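Local coordinates for galactan 1,3-beta-galactosidase (Phanerochaete chrysosporium, PDB 7BYS), which probably hydrolyses the beta-1,3-linked galactan main chain of arabinogalactans from its end, and carries a calcium-bound carbohydrate-binding module, at residues G190-N195 with L275-G280; R237-Q242 with P282-A287; L131-R136 with N161-R166; L25-T30 with K116-P121. All blocks are in the same frame, centred on the assembly; numbering follows the deposited sequence. Where two conformers were deposited one is given.

In the fold
Contacts 1 and 4 join consecutive blades of the GH43 five-bladed beta-propeller; contact 3 lays the linker between the second and third blades against the third, and contact 2 lies within the fifth blade and its approach. Contact 1 is mostly buried and contact 2 partly so, and both are carried by a histidine stacked on a second aromatic ring. They also share strand 269-276 and its partner 283-284: F277 packs on P282, and D276 N probably bonds to Q283 O. Contacts 3 and 4 are smaller and farther out: contact 3 sets loop methyls against a lysine and a serine whose polar ends bond to other residues, contact 4 a proline against a leucine and a valine. I164 of contact 3 touches I191 of contact 1; contact 4 touches none.

Contact 1. Residues G190-N195 with L275-G280; sequences GIVKHN and LDFSSG
An aromatic stack between H194 and F277 joins the last residue of strand 189-194 to the turn that follows strand 269-276, bringing together the fourth and fifth sheets of the catalytic domain. The two rings lie face to face, their centroids 4.2 Å apart and their planes 23° from parallel. F277 CD2 sits over the middle of the imidazole, 3.5 Å from H194 CG, and F277 CB covers the same face farther along, 3.5 Å from H194 CE1. With CG anti to its own backbone N (chi1 169°), H194 swings its ring across to the phenyl, and NE2 holds a water in the ring plane at 2.7 Å; that water donates to F277 O. Replacing H194 with an alanine would probably leave one face of the F277 ring without its stacking partner and the water without its link between the segments. V192 CG1 approaches the far end of the phenyl, 4.4 Å from F277 CZ. In the conformer given, D276 OD1 accepts from S278 N at 2.8 Å, forming an Asx turn, and from S278 OG on the opposite face of the carboxylate. It overlaps a type I turn from F277 to G280, closed by G280 N bonding to F277 O. F199 meets F277 edge to face, so the phenyl is wedged between neighbouring blades, an interblade aromatic contact of the five-bladed beta-propeller of GH43 enzymes.

Contact 2. Residues R237-Q242 with P282-A287; sequences RTWYSQ and PQIVHA
The carbonyl oxygen of T238, a residue whose methyl CG2 meets I284 CD1 at 3.7 Å, accepts a hydrogen bond from S241 OG at 2.7 Å, in the carbonyl plane. The S241 hydroxyl also bonds to Y255 OH, while T238 OG1 is held by N211 O and N213 N. These bonds steady a short left-handed helical turn, R237-Y240, in which every residue has positive phi and psi, and the turn presents W239 to the other segment. There the indole lies flat against the imidazole of H286: the six-membered ring and the imidazole have centroids 3.6 Å apart and planes 16° from parallel. H286 CD2 rides over the centre of the indole, 3.3 Å from W239 CD2. H286 gets there because its CG is anti to the backbone N (chi1 -178°). At the indole edge, W239 NE1 donates in plane to a water 2.8 Å away, which passes the bond on to I284 O. I284 CG2 comes obliquely, 3.9 Å from W239 CD1. A leucine in place of W239 would probably leave H286 without a stacking face and the bridging water without its indole donor. R237 and Y240 reach D385 of the carbohydrate-binding module. The turn leads through S241 to Q242, which binds galactose; the stack itself closes this left-handed linker between the fourth and fifth propeller blades against the chain leaving the fifth.

Contact 3. Residues L131-R136 with N161-R166; sequences LGADSR and NFKISR
K163 turns its CG anti to the carbonyl carbon (chi1 -69°) and then runs fully extended, which carries NZ away from strand 161-167 and up to A133, where it stops 3.6 Å from A133 CB. Two residues on, S165 meets L131 more loosely, with L131 CD1 4.4 Å from S165 OG. Neither touch is a polar bond between the segments; the polar ends of K163 and S165 find their partners on the neighbouring strand 150-156 and the turn after it. K163 NZ pairs with D157 in a salt bridge and with S156 OG, and S165 OG bonds to Y154 OH. S156 OG also bonds to D134 O, so one hydroxyl ties the ammonium of the strand to the backbone of the loop. That web leaves A133 CB as an apolar neighbour of an ammonium group whose charge is probably balanced by D157.

Farther along the loop, R136 NH1 forms a salt bridge to D134 OD2, 3.0 Å long and with an N-H...O angle of 155°. The oxygen lies close to the guanidinium plane, but it is met from above the carboxylate plane, 59° out of it. D134 OD1 pairs with K129, so the carboxylate has a basic partner at each oxygen. L131 lies beside the N-linked N-acetylglucosamine on N173 and packs on V174 of strand 174-181, as does S165. The loop 131-136 thus crosses from strand 123-128 of the second blade to strand 138-142 of the third, lying along the side chains of strands 150-156, 161-167 and 174-181.

Contact 4. Residues L25-T30 with K116-P121; sequences LQVGST and KTPCGP
P118 meets two aliphatic side chains of the strand end, L25 and V27, with adjacent carbons of its ring. P118 CB lies 4.0 Å from L25 CD2, and P118 CG lies the same distance from V27 CG2. Both side chains cross the proline at about a right angle, so each methyl abuts the ring instead of running along it. V27 sends CG2 to P118 because that methyl stands anti to the carbonyl carbon, beside the backbone N (chi1 -177°, which puts CG1 anti to the backbone N). The contact is purely apolar and small, and Y32 and Y94 extend it: Y94 touches L25, V27 and P118, and Y32 touches V27 and P118.

In the five-bladed propeller this is a junction between the first blade, whose strand 22-27 turns back into strand 30-36, and the second, whose strands 109-115 and 123-128 are linked by the loop 116-121. The hairpin is closed by a type II' turn from V27 to T30, with V27 N bonded to T30 O at 2.9 Å and T30 N to V27 O at 3.0 Å. G28 takes up the positive phi this turn needs. Q26 NE2 reinforces it by donating to G28 O at 2.8 Å, nearly in line with the carbonyl bond.

On the other side, G120 N bonds to T117 O at 3.1 Å, closing a turn that holds P118, whose CB points toward the hairpin. P118 O is taken up by Y122 OH, and a cis peptide precedes P121. Next to P118, C119 forms a disulfide with C50 of strand 48-53, a covalent tie between the same two blades.

Contact 1. Residues G190-N195 with L275-G280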
loop_
_atom_site.group_PDB
_atom_site.type_symbol
_atom_site.label_atom_id
_atom_site.label_comp_id
_atom_site.label_asym_id
_atom_site.label_seq_id
_atom_site.Cartn_x
_atom_site.Cartn_y
_atom_site.Cartn_z
ATOM N N GLY A 190 3.363 -4.635 10.726
ATOM C CA GLY A 190 2.864 -5.970 10.446
ATOM C C GLY A 190 3.968 -6.971 10.694
ATOM O O GLY A 190 5.151 -6.628 10.614
ATOM N N ILE A 191 3.590 -8.218 11.003
ATOM C CA ILE A 191 4.564 -9.294 11.172
ATOM C C ILE A 191 4.223 -10.445 10.240
ATOM O O ILE A 191 3.058 -10.835 10.104
ATOM C CB ILE A 191 4.706 -9.790 12.630
ATOM C CG1 ILE A 191 5.470 -8.749 13.461
ATOM C CG2 ILE A 191 5.372 -11.191 12.681
ATOM C CD1 ILE A 191 5.469 -9.018 14.975
ATOM N N VAL A 192 5.253 -10.977 9.592
ATOM C CA VAL A 192 5.126 -12.179 8.788
ATOM C C VAL A 192 6.224 -13.148 9.206
ATOM O O VAL A 192 7.361 -12.739 9.483
ATOM C CB VAL A 192 5.165 -11.842 7.280
ATOM C CG1 VAL A 192 6.502 -11.246 6.890
ATOM C CG2 VAL A 192 4.839 -13.076 6.448
ATOM N N LYS A 193 5.879 -14.430 9.283
ATOM C CA LYS A 193 6.884 -15.430 9.585
ATOM C C LYS A 193 7.612 -15.852 8.322
ATOM O O LYS A 193 7.065 -15.832 7.213
ATOM C CB LYS A 193 6.260 -16.662 10.219
ATOM C CG LYS A 193 5.763 -16.407 11.600
ATOM C CD LYS A 193 5.399 -17.720 12.284
ATOM C CE LYS A 193 6.603 -18.331 12.978
ATOM N NZ LYS A 193 6.199 -19.335 14.005
ATOM N N HIS A 194 8.863 -16.243 8.504
ATOM C CA HIS A 194 9.673 -16.754 7.408
ATOM C C HIS A 194 10.667 -17.725 8.016
ATOM O O HIS A 194 11.500 -17.316 8.828
ATOM C CB HIS A 194 10.402 -15.607 6.711
ATOM C CG HIS A 194 11.454 -16.056 5.749
ATOM N ND1 HIS A 194 11.159 -16.495 4.477
ATOM C CD2 HIS A 194 12.801 -16.125 5.870
ATOM C CE1 HIS A 194 12.280 -16.825 3.858
ATOM N NE2 HIS A 194 13.290 -16.609 4.681
ATOM N N ASN A 195 10.552 -19.000 7.636
ATOM C CA ASN A 195 11.438 -20.065 8.115
ATOM C C ASN A 195 11.544 -20.069 9.641
ATOM O O ASN A 195 12.630 -20.178 10.213
ATOM C CB ASN A 195 12.818 -19.977 7.459
ATOM C CG ASN A 195 12.777 -20.272 5.974
ATOM O OD1 ASN A 195 11.889 -20.978 5.493
ATOM N ND2 ASN A 195 13.744 -19.736 5.240
ATOM N N LEU A 275 7.941 -9.139 -1.628
ATOM C CA LEU A 275 8.931 -8.911 -0.585
ATOM C C LEU A 275 9.823 -10.140 -0.645
ATOM O O LEU A 275 9.427 -11.226 -0.208
ATOM C CB LEU A 275 8.250 -8.772 0.770
ATOM C CG LEU A 275 9.002 -8.109 1.921
ATOM C CD1 LEU A 275 9.486 -6.702 1.557
ATOM C CD2 LEU A 275 8.093 -8.045 3.153
ATOM N N ASP A 276 11.002 -9.980 -1.230
ATOM C CA ASP A 276 11.875 -11.103 -1.517
ATOM C C ASP A 276 12.863 -11.317 -0.380
ATOM O O ASP A 276 13.546 -10.379 0.045
ATOM C CB ASP A 276 12.610 -10.878 -2.837
ATOM C CG ASP A 276 13.201 -12.151 -3.384
ATOM O OD1 ASP A 276 14.140 -12.665 -2.751
ATOM O OD2 ASP A 276 12.717 -12.653 -4.423
ATOM N N PHE A 277 12.926 -12.553 0.108
ATOM C CA PHE A 277 13.779 -12.933 1.227
ATOM C C PHE A 277 15.028 -13.690 0.794
ATOM O O PHE A 277 15.780 -14.153 1.661
ATOM C CB PHE A 277 13.006 -13.840 2.193
ATOM C CG PHE A 277 12.058 -13.109 3.109
ATOM C CD1 PHE A 277 10.853 -12.614 2.635
ATOM C CD2 PHE A 277 12.365 -12.946 4.458
ATOM C CE1 PHE A 277 9.972 -11.956 3.480
ATOM C CE2 PHE A 277 11.487 -12.288 5.306
ATOM C CZ PHE A 277 10.289 -11.799 4.817
ATOM N N SER A 278 15.260 -13.836 -0.512
ATOM C CA SER A 278 16.336 -14.695 -0.997
ATOM C C SER A 278 17.710 -14.316 -0.454
ATOM O O SER A 278 18.607 -15.165 -0.439
ATOM C CB SER A 278 16.370 -14.687 -2.522
ATOM O OG SER A 278 16.612 -13.374 -3.000
ATOM N N SER A 279 17.908 -13.076 -0.018
ATOM C CA SER A 279 19.185 -12.675 0.558
ATOM C C SER A 279 19.228 -12.846 2.072
ATOM O O SER A 279 20.218 -12.458 2.700
ATOM C CB SER A 279 19.514 -11.230 0.180
ATOM O OG SER A 279 18.855 -10.314 1.041
ATOM N N GLY A 280 18.189 -13.430 2.668
ATOM C CA GLY A 280 18.038 -13.460 4.109
ATOM C C GLY A 280 17.449 -12.202 4.710
ATOM O O GLY A 280 16.892 -12.257 5.816
HETATM O O HOH W 1 15.760 -16.618 3.698
#

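Contact 2. Residues R237-Q242 with P282-A287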
loop_
_atom_site.group_PDB
_atom_site.type_symbol
_atom_site.label_atom_id
_atom_site.label_comp_id
_atom_site.label_asym_id
_atom_site.label_seq_id
_atom_site.Cartn_x
_atom_site.Cartn_y
_atom_site.Cartn_z
ATOM N N ARG A 237 11.120 6.648 -0.275
ATOM C CA ARG A 237 10.104 6.638 0.776
ATOM C C ARG A 237 9.154 5.455 0.584
ATOM O O ARG A 237 7.932 5.602 0.483
ATOM C CB ARG A 237 9.363 7.973 0.844
ATOM C CG ARG A 237 10.305 9.176 0.863
ATOM C CD ARG A 237 9.561 10.503 0.834
ATOM N NE ARG A 237 8.810 10.652 -0.408
ATOM C CZ ARG A 237 7.870 11.567 -0.613
ATOM N NH1 ARG A 237 7.545 12.435 0.344
ATOM N NH2 ARG A 237 7.224 11.596 -1.775
ATOM N N THR A 238 9.758 4.263 0.535
ATOM C CA THR A 238 9.041 3.011 0.290
ATOM C C THR A 238 8.284 3.066 -1.031
ATOM O O THR A 238 7.141 2.615 -1.137
ATOM C CB THR A 238 8.139 2.594 1.457
ATOM O OG1 THR A 238 8.760 2.956 2.695
ATOM C CG2 THR A 238 7.958 1.079 1.473
ATOM N N TRP A 239 8.941 3.602 -2.061
ATOM C CA TRP A 239 8.289 3.773 -3.359
ATOM C C TRP A 239 6.966 4.518 -3.197
ATOM O O TRP A 239 5.949 4.178 -3.808
ATOM C CB TRP A 239 8.117 2.427 -4.078
ATOM C CG TRP A 239 9.437 1.788 -4.419
ATOM C CD1 TRP A 239 10.010 0.713 -3.808
ATOM C CD2 TRP A 239 10.368 2.226 -5.420
ATOM N NE1 TRP A 239 11.225 0.438 -4.382
ATOM C CE2 TRP A 239 11.465 1.342 -5.383
ATOM C CE3 TRP A 239 10.360 3.256 -6.368
ATOM C CZ2 TRP A 239 12.563 1.469 -6.240
ATOM C CZ3 TRP A 239 11.448 3.375 -7.230
ATOM C CH2 TRP A 239 12.530 2.484 -7.160
ATOM N N TYR A 240 6.995 5.551 -2.353
ATOM C CA TYR A 240 5.821 6.339 -1.965
ATOM C C TYR A 240 4.671 5.450 -1.470
ATOM O O TYR A 240 3.644 5.260 -2.132
ATOM C CB TYR A 240 5.384 7.286 -3.088
ATOM C CG TYR A 240 4.559 8.467 -2.626
ATOM C CD1 TYR A 240 3.657 8.375 -1.563
ATOM C CD2 TYR A 240 4.686 9.692 -3.266
ATOM C CE1 TYR A 240 2.906 9.492 -1.153
ATOM C CE2 TYR A 240 3.968 10.779 -2.872
ATOM C CZ TYR A 240 3.082 10.688 -1.836
ATOM O OH TYR A 240 2.394 11.813 -1.483
ATOM N N SER A 241 4.859 4.922 -0.260
ATOM C CA SER A 241 3.828 4.090 0.347
ATOM C C SER A 241 4.103 3.962 1.835
ATOM O O SER A 241 5.132 4.417 2.348
ATOM C CB SER A 241 3.736 2.722 -0.341
ATOM O OG SER A 241 4.799 1.876 0.066
ATOM N N GLN A 242 3.154 3.332 2.522
ATOM C CA GLN A 242 3.254 3.041 3.945
ATOM C C GLN A 242 2.689 1.651 4.174
ATOM O O GLN A 242 1.615 1.323 3.654
ATOM C CB GLN A 242 2.457 4.047 4.774
ATOM C CG GLN A 242 2.641 3.850 6.274
ATOM C CD GLN A 242 1.830 4.817 7.099
ATOM O OE1 GLN A 242 0.759 5.256 6.691
ATOM N NE2 GLN A 242 2.348 5.170 8.276
ATOM N N PRO A 282 14.610 -9.178 3.933
ATOM C CA PRO A 282 13.513 -8.884 3.003
ATOM C C PRO A 282 13.743 -7.559 2.291
ATOM O O PRO A 282 14.240 -6.597 2.876
ATOM C CB PRO A 282 12.278 -8.828 3.910
ATOM C CG PRO A 282 12.818 -8.512 5.275
ATOM C CD PRO A 282 14.176 -9.161 5.341
ATOM N N GLN A 283 13.402 -7.528 1.007
ATOM C CA GLN A 283 13.544 -6.330 0.188
ATOM C C GLN A 283 12.378 -6.269 -0.780
ATOM O O GLN A 283 12.026 -7.280 -1.389
ATOM C CB GLN A 283 14.846 -6.347 -0.625
ATOM C CG GLN A 283 16.112 -6.034 0.164
ATOM C CD GLN A 283 16.075 -4.673 0.831
ATOM O OE1 GLN A 283 16.216 -3.634 0.179
ATOM N NE2 GLN A 283 15.877 -4.672 2.139
ATOM N N ILE A 284 11.765 -5.089 -0.900
ATOM C CA ILE A 284 10.739 -4.896 -1.915
ATOM C C ILE A 284 11.366 -5.094 -3.287
ATOM O O ILE A 284 12.448 -4.567 -3.574
ATOM C CB ILE A 284 10.123 -3.494 -1.776
ATOM C CG1 ILE A 284 9.127 -3.454 -0.616
ATOM C CG2 ILE A 284 9.480 -3.058 -3.097
ATOM C CD1 ILE A 284 8.549 -2.068 -0.346
ATOM N N VAL A 285 10.703 -5.879 -4.127
ATOM C CA VAL A 285 11.036 -5.976 -5.542
ATOM C C VAL A 285 10.184 -4.934 -6.253
ATOM O O VAL A 285 8.955 -5.047 -6.289
ATOM C CB VAL A 285 10.723 -7.376 -6.074
ATOM C CG1 VAL A 285 11.054 -7.479 -7.570
ATOM C CG2 VAL A 285 11.474 -8.427 -5.266
ATOM N N HIS A 286 10.819 -3.897 -6.789
ATOM C CA HIS A 286 10.068 -2.825 -7.441
ATOM C C HIS A 286 9.653 -3.282 -8.833
ATOM O O HIS A 286 10.382 -3.107 -9.816
ATOM C CB HIS A 286 10.881 -1.543 -7.504
ATOM C CG HIS A 286 10.132 -0.408 -8.117
ATOM N ND1 HIS A 286 10.447 0.104 -9.361
ATOM C CD2 HIS A 286 9.048 0.277 -7.687
ATOM C CE1 HIS A 286 9.610 1.083 -9.651
ATOM N NE2 HIS A 286 8.754 1.210 -8.654
ATOM N N ALA A 287 8.461 -3.860 -8.910
ATOM C CA ALA A 287 7.911 -4.435 -10.134
ATOM C C ALA A 287 6.657 -3.656 -10.488
ATOM O O ALA A 287 5.632 -3.783 -9.808
ATOM C CB ALA A 287 7.556 -5.907 -9.929
HETATM O O HOH W 2 12.917 -1.772 -3.779
#

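Contact 3. Residues L131-R136 with N161-R166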
loop_
_atom_site.group_PDB
_atom_site.type_symbol
_atom_site.label_atom_id
_atom_site.label_comp_id
_atom_site.label_asym_id
_atom_site.label_seq_id
_atom_site.Cartn_x
_atom_site.Cartn_y
_atom_site.Cartn_z
ATOM N N LEU A 131 -3.971 -2.459 28.187
ATOM C CA LEU A 131 -3.272 -2.294 29.467
ATOM C C LEU A 131 -3.299 -0.850 29.958
ATOM O O LEU A 131 -2.422 -0.427 30.721
ATOM C CB LEU A 131 -1.849 -2.859 29.430
ATOM C CG LEU A 131 -1.769 -4.294 28.894
ATOM C CD1 LEU A 131 -0.338 -4.697 28.704
ATOM C CD2 LEU A 131 -2.487 -5.280 29.818
ATOM N N GLY A 132 -4.295 -0.083 29.520
ATOM C CA GLY A 132 -4.444 1.296 29.920
ATOM C C GLY A 132 -3.569 2.288 29.184
ATOM O O GLY A 132 -3.623 3.480 29.503
ATOM N N ALA A 133 -2.769 1.845 28.219
ATOM C CA ALA A 133 -1.856 2.716 27.489
ATOM C C ALA A 133 -2.403 3.009 26.098
ATOM O O ALA A 133 -3.339 2.364 25.626
ATOM C CB ALA A 133 -0.465 2.074 27.390
ATOM N N ASP A 134 -1.807 4.014 25.455
ATOM C CA ASP A 134 -2.209 4.410 24.114
ATOM C C ASP A 134 -2.027 3.266 23.131
ATOM O O ASP A 134 -1.075 2.481 23.209
ATOM C CB ASP A 134 -1.304 5.532 23.603
ATOM C CG ASP A 134 -1.564 6.861 24.266
ATOM O OD1 ASP A 134 -2.494 6.967 25.102
ATOM O OD2 ASP A 134 -0.819 7.815 23.936
ATOM N N SER A 135 -2.931 3.217 22.163
ATOM C CA SER A 135 -2.740 2.408 20.965
ATOM C C SER A 135 -3.263 3.213 19.789
ATOM O O SER A 135 -4.436 3.602 19.775
ATOM C CB SER A 135 -3.488 1.079 21.091
ATOM O OG SER A 135 -3.321 0.278 19.930
ATOM N N ARG A 136 -2.398 3.464 18.804
ATOM C CA ARG A 136 -2.822 4.152 17.592
ATOM C C ARG A 136 -2.712 3.195 16.408
ATOM O O ARG A 136 -3.492 2.244 16.339
ATOM C CB ARG A 136 -2.115 5.503 17.433
ATOM C CG ARG A 136 -2.661 6.526 18.415
ATOM C CD ARG A 136 -1.996 7.887 18.266
ATOM N NE ARG A 136 -2.580 8.879 19.166
ATOM C CZ ARG A 136 -2.234 9.035 20.441
ATOM N NH1 ARG A 136 -1.321 8.257 21.004
ATOM N NH2 ARG A 136 -2.834 9.969 21.171
ATOM N N ASN A 161 6.669 4.747 21.759
ATOM C CA ASN A 161 7.133 3.429 22.175
ATOM C C ASN A 161 6.312 2.378 21.449
ATOM O O ASN A 161 5.079 2.371 21.554
ATOM C CB ASN A 161 6.981 3.244 23.690
ATOM C CG ASN A 161 7.702 4.322 24.486
ATOM O OD1 ASN A 161 8.713 4.867 24.048
ATOM N ND2 ASN A 161 7.171 4.640 25.661
ATOM N N PHE A 162 6.991 1.488 20.738
ATOM C CA PHE A 162 6.320 0.452 19.968
ATOM C C PHE A 162 6.209 -0.822 20.793
ATOM O O PHE A 162 7.208 -1.307 21.336
ATOM C CB PHE A 162 7.080 0.143 18.677
ATOM C CG PHE A 162 6.359 -0.835 17.819
ATOM C CD1 PHE A 162 5.258 -0.428 17.080
ATOM C CD2 PHE A 162 6.728 -2.170 17.797
ATOM C CE1 PHE A 162 4.553 -1.344 16.308
ATOM C CE2 PHE A 162 6.025 -3.088 17.040
ATOM C CZ PHE A 162 4.942 -2.675 16.303
ATOM N N LYS A 163 5.007 -1.385 20.853
ATOM C CA LYS A 163 4.722 -2.496 21.742
ATOM C C LYS A 163 4.175 -3.701 20.989
ATOM O O LYS A 163 3.435 -3.566 20.003
ATOM C CB LYS A 163 3.720 -2.079 22.811
ATOM C CG LYS A 163 4.310 -1.087 23.794
ATOM C CD LYS A 163 3.291 -0.568 24.791
ATOM C CE LYS A 163 3.950 0.451 25.720
ATOM N NZ LYS A 163 2.921 1.235 26.466
ATOM N N ILE A 164 4.518 -4.880 21.496
ATOM C CA ILE A 164 3.896 -6.134 21.106
ATOM C C ILE A 164 3.351 -6.762 22.375
ATOM O O ILE A 164 4.084 -6.894 23.362
ATOM C CB ILE A 164 4.910 -7.078 20.447
ATOM C CG1 ILE A 164 5.499 -6.403 19.200
ATOM C CG2 ILE A 164 4.242 -8.397 20.107
ATOM C CD1 ILE A 164 6.588 -7.213 18.525
ATOM N N SER A 165 2.070 -7.117 22.369
ATOM C CA SER A 165 1.459 -7.667 23.569
ATOM C C SER A 165 0.566 -8.833 23.194
ATOM O O SER A 165 -0.076 -8.810 22.145
ATOM C CB SER A 165 0.647 -6.600 24.293
ATOM O OG SER A 165 1.497 -5.557 24.747
ATOM N N ARG A 166 0.523 -9.845 24.054
ATOM C CA ARG A 166 -0.229 -11.060 23.781
ATOM C C ARG A 166 -1.708 -10.890 24.119
ATOM O O ARG A 166 -2.067 -10.267 25.126
ATOM C CB ARG A 166 0.372 -12.209 24.596
ATOM C CG ARG A 166 -0.264 -13.567 24.349
ATOM C CD ARG A 166 0.610 -14.712 24.869
ATOM N NE ARG A 166 1.087 -14.470 26.230
ATOM C CZ ARG A 166 0.466 -14.859 27.340
ATOM N NH1 ARG A 166 0.998 -14.569 28.521
ATOM N NH2 ARG A 166 -0.681 -15.529 27.280
#

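Contact 4. Residues L25-T30 with K116-P121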
loop_
_atom_site.group_PDB
_atom_site.type_symbol
_atom_site.label_atom_id
_atom_site.label_comp_id
_atom_site.label_asym_id
_atom_site.label_seq_id
_atom_site.Cartn_x
_atom_site.Cartn_y
_atom_site.Cartn_z
ATOM N N LEU A 25 -7.266 -11.971 5.579
ATOM C CA LEU A 25 -7.622 -13.197 6.285
ATOM C C LEU A 25 -7.758 -14.299 5.250
ATOM O O LEU A 25 -8.341 -14.089 4.184
ATOM C CB LEU A 25 -8.974 -13.020 7.017
ATOM C CG LEU A 25 -9.726 -14.271 7.505
ATOM C CD1 LEU A 25 -9.076 -14.881 8.732
ATOM C CD2 LEU A 25 -11.188 -13.937 7.786
ATOM N N GLN A 26 -7.218 -15.475 5.549
ATOM C CA GLN A 26 -7.401 -16.629 4.681
ATOM C C GLN A 26 -8.257 -17.656 5.406
ATOM O O GLN A 26 -7.959 -18.025 6.546
ATOM C CB GLN A 26 -6.063 -17.247 4.261
ATOM C CG GLN A 26 -6.225 -18.345 3.215
ATOM C CD GLN A 26 -4.924 -19.060 2.871
ATOM O OE1 GLN A 26 -3.836 -18.612 3.227
ATOM N NE2 GLN A 26 -5.039 -20.179 2.174
ATOM N N VAL A 27 -9.331 -18.095 4.749
ATOM C CA VAL A 27 -10.197 -19.159 5.250
ATOM C C VAL A 27 -10.241 -20.226 4.170
ATOM O O VAL A 27 -10.824 -20.015 3.098
ATOM C CB VAL A 27 -11.609 -18.656 5.579
ATOM C CG1 VAL A 27 -12.460 -19.794 6.171
ATOM C CG2 VAL A 27 -11.555 -17.457 6.512
ATOM N N GLY A 28 -9.631 -21.373 4.446
ATOM C CA GLY A 28 -9.504 -22.364 3.394
ATOM C C GLY A 28 -8.731 -21.758 2.243
ATOM O O GLY A 28 -7.655 -21.182 2.430
ATOM N N SER A 29 -9.295 -21.847 1.042
ATOM C CA SER A 29 -8.652 -21.315 -0.149
ATOM C C SER A 29 -9.154 -19.922 -0.520
ATOM O O SER A 29 -8.768 -19.399 -1.568
ATOM C CB SER A 29 -8.836 -22.278 -1.323
ATOM O OG SER A 29 -10.214 -22.482 -1.572
ATOM N N THR A 30 -10.006 -19.314 0.305
ATOM C CA THR A 30 -10.566 -17.998 0.016
ATOM C C THR A 30 -9.846 -16.934 0.833
ATOM O O THR A 30 -9.602 -17.108 2.028
ATOM C CB THR A 30 -12.065 -17.952 0.334
ATOM O OG1 THR A 30 -12.744 -18.954 -0.431
ATOM C CG2 THR A 30 -12.655 -16.591 -0.027
ATOM N N LYS A 116 -19.625 -14.674 13.241
ATOM C CA LYS A 116 -19.546 -16.109 13.015
ATOM C C LYS A 116 -19.161 -16.476 11.585
ATOM O O LYS A 116 -18.851 -17.645 11.321
ATOM C CB LYS A 116 -20.861 -16.798 13.397
ATOM C CG LYS A 116 -21.283 -16.545 14.827
ATOM C CD LYS A 116 -20.260 -17.079 15.814
ATOM C CE LYS A 116 -20.211 -18.594 15.793
ATOM N NZ LYS A 116 -19.431 -19.124 16.949
ATOM N N THR A 117 -19.150 -15.519 10.667
ATOM C CA THR A 117 -18.734 -15.740 9.292
ATOM C C THR A 117 -17.683 -14.698 8.953
ATOM O O THR A 117 -17.635 -13.637 9.583
ATOM C CB THR A 117 -19.921 -15.622 8.325
ATOM O OG1 THR A 117 -20.479 -14.306 8.410
ATOM C CG2 THR A 117 -20.997 -16.647 8.687
ATOM N N PRO A 118 -16.810 -14.980 7.977
ATOM C CA PRO A 118 -15.699 -14.047 7.704
ATOM C C PRO A 118 -16.115 -12.633 7.333
ATOM O O PRO A 118 -15.464 -11.681 7.767
ATOM C CB PRO A 118 -14.943 -14.719 6.554
ATOM C CG PRO A 118 -15.322 -16.135 6.599
ATOM C CD PRO A 118 -16.681 -16.237 7.215
ATOM N N CYS A 119 -17.154 -12.449 6.521
ATOM C CA CYS A 119 -17.548 -11.079 6.213
ATOM C C CYS A 119 -18.608 -10.542 7.157
ATOM O O CYS A 119 -18.979 -9.374 7.045
ATOM C CB CYS A 119 -18.004 -10.919 4.757
ATOM S SG CYS A 119 -16.682 -10.862 3.498
ATOM N N GLY A 120 -19.080 -11.346 8.108
ATOM C CA GLY A 120 -20.011 -10.857 9.086
ATOM C C GLY A 120 -21.372 -10.622 8.471
ATOM O O GLY A 120 -21.880 -11.460 7.723
ATOM N N PRO A 121 -21.976 -9.458 8.739
ATOM C CA PRO A 121 -21.441 -8.285 9.447
ATOM C C PRO A 121 -21.059 -8.540 10.897
ATOM O O PRO A 121 -21.618 -9.429 11.548
ATOM C CB PRO A 121 -22.600 -7.282 9.392
ATOM C CG PRO A 121 -23.408 -7.712 8.216
ATOM C CD PRO A 121 -23.332 -9.205 8.219
#